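Local coordinates for cobalamin biosynthesis protein CobN (Mycobacterium tuberculosis, PDB 7C6O), which serves as the large, catalytic subunit of cobaltochelatase, which uses ATP to insert cobalt into the corrin ring during cobalamin biosynthesis, at residues L555-N560 / P595-Q600; T599-K602 / H606-L609. All blocks are in the same frame, centred on the assembly; numbering follows the deposited sequence.

Contacts 1 and 2 sit on successive turns of helix 595-604, share Thr599 and Gln600, and have centres about 7 Å apart. In contact 1 the first turn of the helix faces the loop after strand 551-555; in contact 2 its later residues meet the chain as it returns into strand 608-612. The two pack directly together where Gly598 O lies 3.6 Å from Leu609 CD1. Both are close to the middle of the molecule, with contact centres about 8 and 9 Å from the chain centre. The bound sodium ion is not part of either contact: its ligands Asp125 and Ser127 belong to the N-terminal part of the chain.

Contact 1: residues L555-N560 / P595-Q600; sequences LGKHGN and PGEGTQ
The imidazole of His558 and the carboxylate of Glu597 are turned 36° apart, and it is the aliphatic part of Glu597 that meets the ring: its CB approaches ND1 obliquely at 3.7 Å, with CG beside ND1 and CE1. The ring of Trp563 also meets the imidazole, their planes at about 35°, while Tyr588 and Phe590 of strand 586-591 touch His558. Although ND1 is buried here, no hydrogen-bond partner is present for it in the model.

Lys557, joined to His558 by a cis peptide bond, sends its chain to the same glutamate. Its CE packs on Glu597 CG at 3.5 Å, the tightest approach of the contact. A bend at chi2 of Glu597 (87°) turns the carboxylate so that OE2 lies alongside Lys557 CE; the salt bridge from OE2 to Lys557 NZ is long, at 3.9 Å. The stronger polar hold is on the other oxygen, OE1, which is hydrogen-bonded to Thr888 OG1. Lys557 NZ also has a weak, long ion pair with Asp594.

Within the helix, Pro595 O accepts from Thr599 OG1 at 2.7 Å and from Thr599 N at 2.9 Å, the two donors coming from opposite faces of the carbonyl plane. Glu597 lies in the first turn, where the helix dipole would favour its negative charge. Strands 551-555 and 586-591 are parallel neighbours, and the loop after one meets the helix after the other: packing at the C-terminal ends of neighbouring parallel strands in a mixed alpha/beta sheet.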
# COMPACT_ATOMS: atom_id res chain seq x y z
N LEU A 555 -2.09 5.38 -15.99
CA LEU A 555 -3.32 4.59 -16.14
C LEU A 555 -3.16 3.22 -15.49
O LEU A 555 -2.50 2.33 -16.04
CB LEU A 555 -3.69 4.47 -17.61
CG LEU A 555 -4.37 5.72 -18.15
CD1 LEU A 555 -4.82 5.52 -19.59
CD2 LEU A 555 -5.55 6.11 -17.26
N GLY A 556 -3.79 3.04 -14.33
CA GLY A 556 -3.99 1.72 -13.77
C GLY A 556 -2.82 1.20 -12.96
O GLY A 556 -1.69 1.69 -13.02
N LYS A 557 -3.10 0.14 -12.20
CA LYS A 557 -2.12 -0.49 -11.32
C LYS A 557 -1.27 -1.48 -12.11
O LYS A 557 -1.80 -2.46 -12.64
CB LYS A 557 -2.83 -1.20 -10.17
CG LYS A 557 -1.91 -1.98 -9.23
CD LYS A 557 -1.93 -3.47 -9.48
CE LYS A 557 -1.12 -4.22 -8.44
NZ LYS A 557 -0.93 -5.66 -8.78
N HIS A 558 0.05 -1.25 -12.18
CA HIS A 558 0.72 -0.03 -11.72
C HIS A 558 2.01 0.14 -12.52
O HIS A 558 2.44 -0.79 -13.20
CB HIS A 558 1.06 -0.08 -10.22
CG HIS A 558 1.90 -1.26 -9.81
ND1 HIS A 558 1.43 -2.25 -8.99
CD2 HIS A 558 3.18 -1.58 -10.11
CE1 HIS A 558 2.38 -3.15 -8.80
NE2 HIS A 558 3.45 -2.77 -9.47
N GLY A 559 2.62 1.32 -12.43
CA GLY A 559 3.88 1.58 -13.10
C GLY A 559 5.08 1.28 -12.21
O GLY A 559 4.96 0.77 -11.10
N ASN A 560 6.27 1.60 -12.73
CA ASN A 560 7.51 1.29 -12.03
C ASN A 560 8.18 2.49 -11.38
O ASN A 560 9.12 2.29 -10.61
CB ASN A 560 8.51 0.61 -12.99
CG ASN A 560 8.86 1.46 -14.20
OD1 ASN A 560 8.76 2.69 -14.18
ND2 ASN A 560 9.28 0.80 -15.28
N PRO A 595 -4.80 -1.82 -2.09
CA PRO A 595 -4.38 -0.66 -1.27
C PRO A 595 -2.87 -0.50 -1.17
O PRO A 595 -2.38 0.63 -1.18
CB PRO A 595 -5.01 -0.95 0.09
CG PRO A 595 -5.19 -2.43 0.12
CD PRO A 595 -5.53 -2.82 -1.28
N GLY A 596 -2.12 -1.60 -1.06
CA GLY A 596 -0.69 -1.48 -0.86
C GLY A 596 0.02 -0.84 -2.04
O GLY A 596 0.84 0.07 -1.88
N GLU A 597 -0.31 -1.29 -3.25
CA GLU A 597 0.36 -0.76 -4.43
C GLU A 597 -0.04 0.70 -4.67
O GLU A 597 0.80 1.51 -5.08
CB GLU A 597 0.03 -1.63 -5.64
CG GLU A 597 0.45 -3.09 -5.48
CD GLU A 597 -0.62 -3.94 -4.80
OE1 GLU A 597 -1.52 -3.38 -4.14
OE2 GLU A 597 -0.56 -5.19 -4.93
N GLY A 598 -1.30 1.05 -4.41
CA GLY A 598 -1.70 2.44 -4.54
C GLY A 598 -1.02 3.33 -3.51
O GLY A 598 -0.63 4.46 -3.82
N THR A 599 -0.87 2.82 -2.29
CA THR A 599 -0.22 3.58 -1.23
C THR A 599 1.23 3.89 -1.57
O THR A 599 1.74 4.97 -1.24
CB THR A 599 -0.33 2.80 0.09
OG1 THR A 599 -1.71 2.66 0.44
CG2 THR A 599 0.39 3.52 1.20
N GLN A 600 1.91 2.96 -2.24
CA GLN A 600 3.31 3.20 -2.60
C GLN A 600 3.43 4.37 -3.56
O GLN A 600 4.36 5.18 -3.45
CB GLN A 600 3.93 1.94 -3.21
CG GLN A 600 5.45 1.99 -3.34
CD GLN A 600 6.17 1.92 -1.99
OE1 GLN A 600 5.88 2.69 -1.07
NE2 GLN A 600 7.12 1.00 -1.87

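Contact 2: residues T599-K602 / H606-L609; sequences TQAK and HAVL
Lys602 O accepts a hydrogen bond from a water at 2.7 Å, and the CA-H of His606 makes a weak contact with it, CA to O 3.4 Å. The same water donates to Ala607 O at 2.8 Å, bridging the last part of the helix to the chain that leads into strand 608-612. One residue earlier, Ala601 O receives Ala607 N at 3.1 Å; the bond is moderately straight (156° at the hydrogen), with the donor above the carbonyl plane. His606 has a left-handed backbone conformation, which turns the chain between helix and strand, and its NE2 is hydrogen-bonded to Leu584 O.

Beside these backbone bonds Ala601 CB meets Ala607 CB at 3.8 Å, and Tyr588 of strand 586-591 touches both alanines. Lys602 and Leu609 cross at about a right angle: CG of the lysine lies 3.7 Å from CG of the leucine, and Lys602 CD lies against Leu609 CD1 at 3.7 Å. Bends at chi3 (71°) and chi4 (75°) fold the end of the lysine round, and NZ is hydrogen-bonded to Asn841 OD1 and Phe842 O.

The turn closes the beta-alpha-beta unit of strand 586-591, helix 595-604 and strand 608-612. In this buried junction two carbonyls near the helix end are satisfied by an amide and a water, while the lysine packs its methylenes on leucine and its ammonium, probably charged, is held by oxygens beyond.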
# COMPACT_ATOMS: atom_id res chain seq x y z
N THR A 599 -0.87 2.82 -2.29
CA THR A 599 -0.22 3.58 -1.23
C THR A 599 1.23 3.89 -1.57
O THR A 599 1.74 4.97 -1.24
CB THR A 599 -0.33 2.80 0.09
OG1 THR A 599 -1.71 2.66 0.44
CG2 THR A 599 0.39 3.52 1.20
N GLN A 600 1.91 2.96 -2.24
CA GLN A 600 3.31 3.20 -2.60
C GLN A 600 3.43 4.37 -3.56
O GLN A 600 4.36 5.18 -3.45
CB GLN A 600 3.93 1.94 -3.21
CG GLN A 600 5.45 1.99 -3.34
CD GLN A 600 6.17 1.92 -1.99
OE1 GLN A 600 5.88 2.69 -1.07
NE2 GLN A 600 7.12 1.00 -1.87
N ALA A 601 2.48 4.50 -4.49
CA ALA A 601 2.48 5.66 -5.37
C ALA A 601 2.18 6.94 -4.60
O ALA A 601 2.76 7.99 -4.88
CB ALA A 601 1.46 5.46 -6.50
N LYS A 602 1.27 6.87 -3.62
CA LYS A 602 0.96 8.04 -2.80
C LYS A 602 2.19 8.55 -2.07
O LYS A 602 2.39 9.76 -1.93
CB LYS A 602 -0.13 7.70 -1.78
CG LYS A 602 -1.51 7.40 -2.36
CD LYS A 602 -2.44 6.84 -1.29
CE LYS A 602 -2.84 7.89 -0.26
NZ LYS A 602 -3.86 8.84 -0.80
N HIS A 606 4.19 11.15 -4.61
CA HIS A 606 3.15 12.12 -4.24
C HIS A 606 1.88 11.99 -5.07
O HIS A 606 1.26 13.00 -5.43
CB HIS A 606 3.69 13.55 -4.33
CG HIS A 606 4.25 13.92 -5.67
ND1 HIS A 606 5.60 13.87 -5.95
CD2 HIS A 606 3.65 14.37 -6.79
CE1 HIS A 606 5.81 14.26 -7.19
NE2 HIS A 606 4.64 14.57 -7.73
N ALA A 607 1.45 10.77 -5.36
CA ALA A 607 0.34 10.56 -6.27
C ALA A 607 -0.98 10.97 -5.63
O ALA A 607 -1.19 10.81 -4.43
CB ALA A 607 0.27 9.10 -6.71
N VAL A 608 -1.87 11.52 -6.45
CA VAL A 608 -3.28 11.67 -6.11
C VAL A 608 -4.02 10.53 -6.80
O VAL A 608 -4.19 10.53 -8.02
CB VAL A 608 -3.84 13.03 -6.56
CG1 VAL A 608 -5.34 13.10 -6.30
CG2 VAL A 608 -3.12 14.17 -5.84
N LEU A 609 -4.44 9.53 -6.02
CA LEU A 609 -5.18 8.42 -6.58
C LEU A 609 -6.62 8.83 -6.88
O LEU A 609 -7.20 9.67 -6.20
CB LEU A 609 -5.19 7.22 -5.63
CG LEU A 609 -3.85 6.70 -5.11
CD1 LEU A 609 -4.08 5.45 -4.28
CD2 LEU A 609 -2.87 6.43 -6.24
O HOH W 1 0.23 11.43 -2.08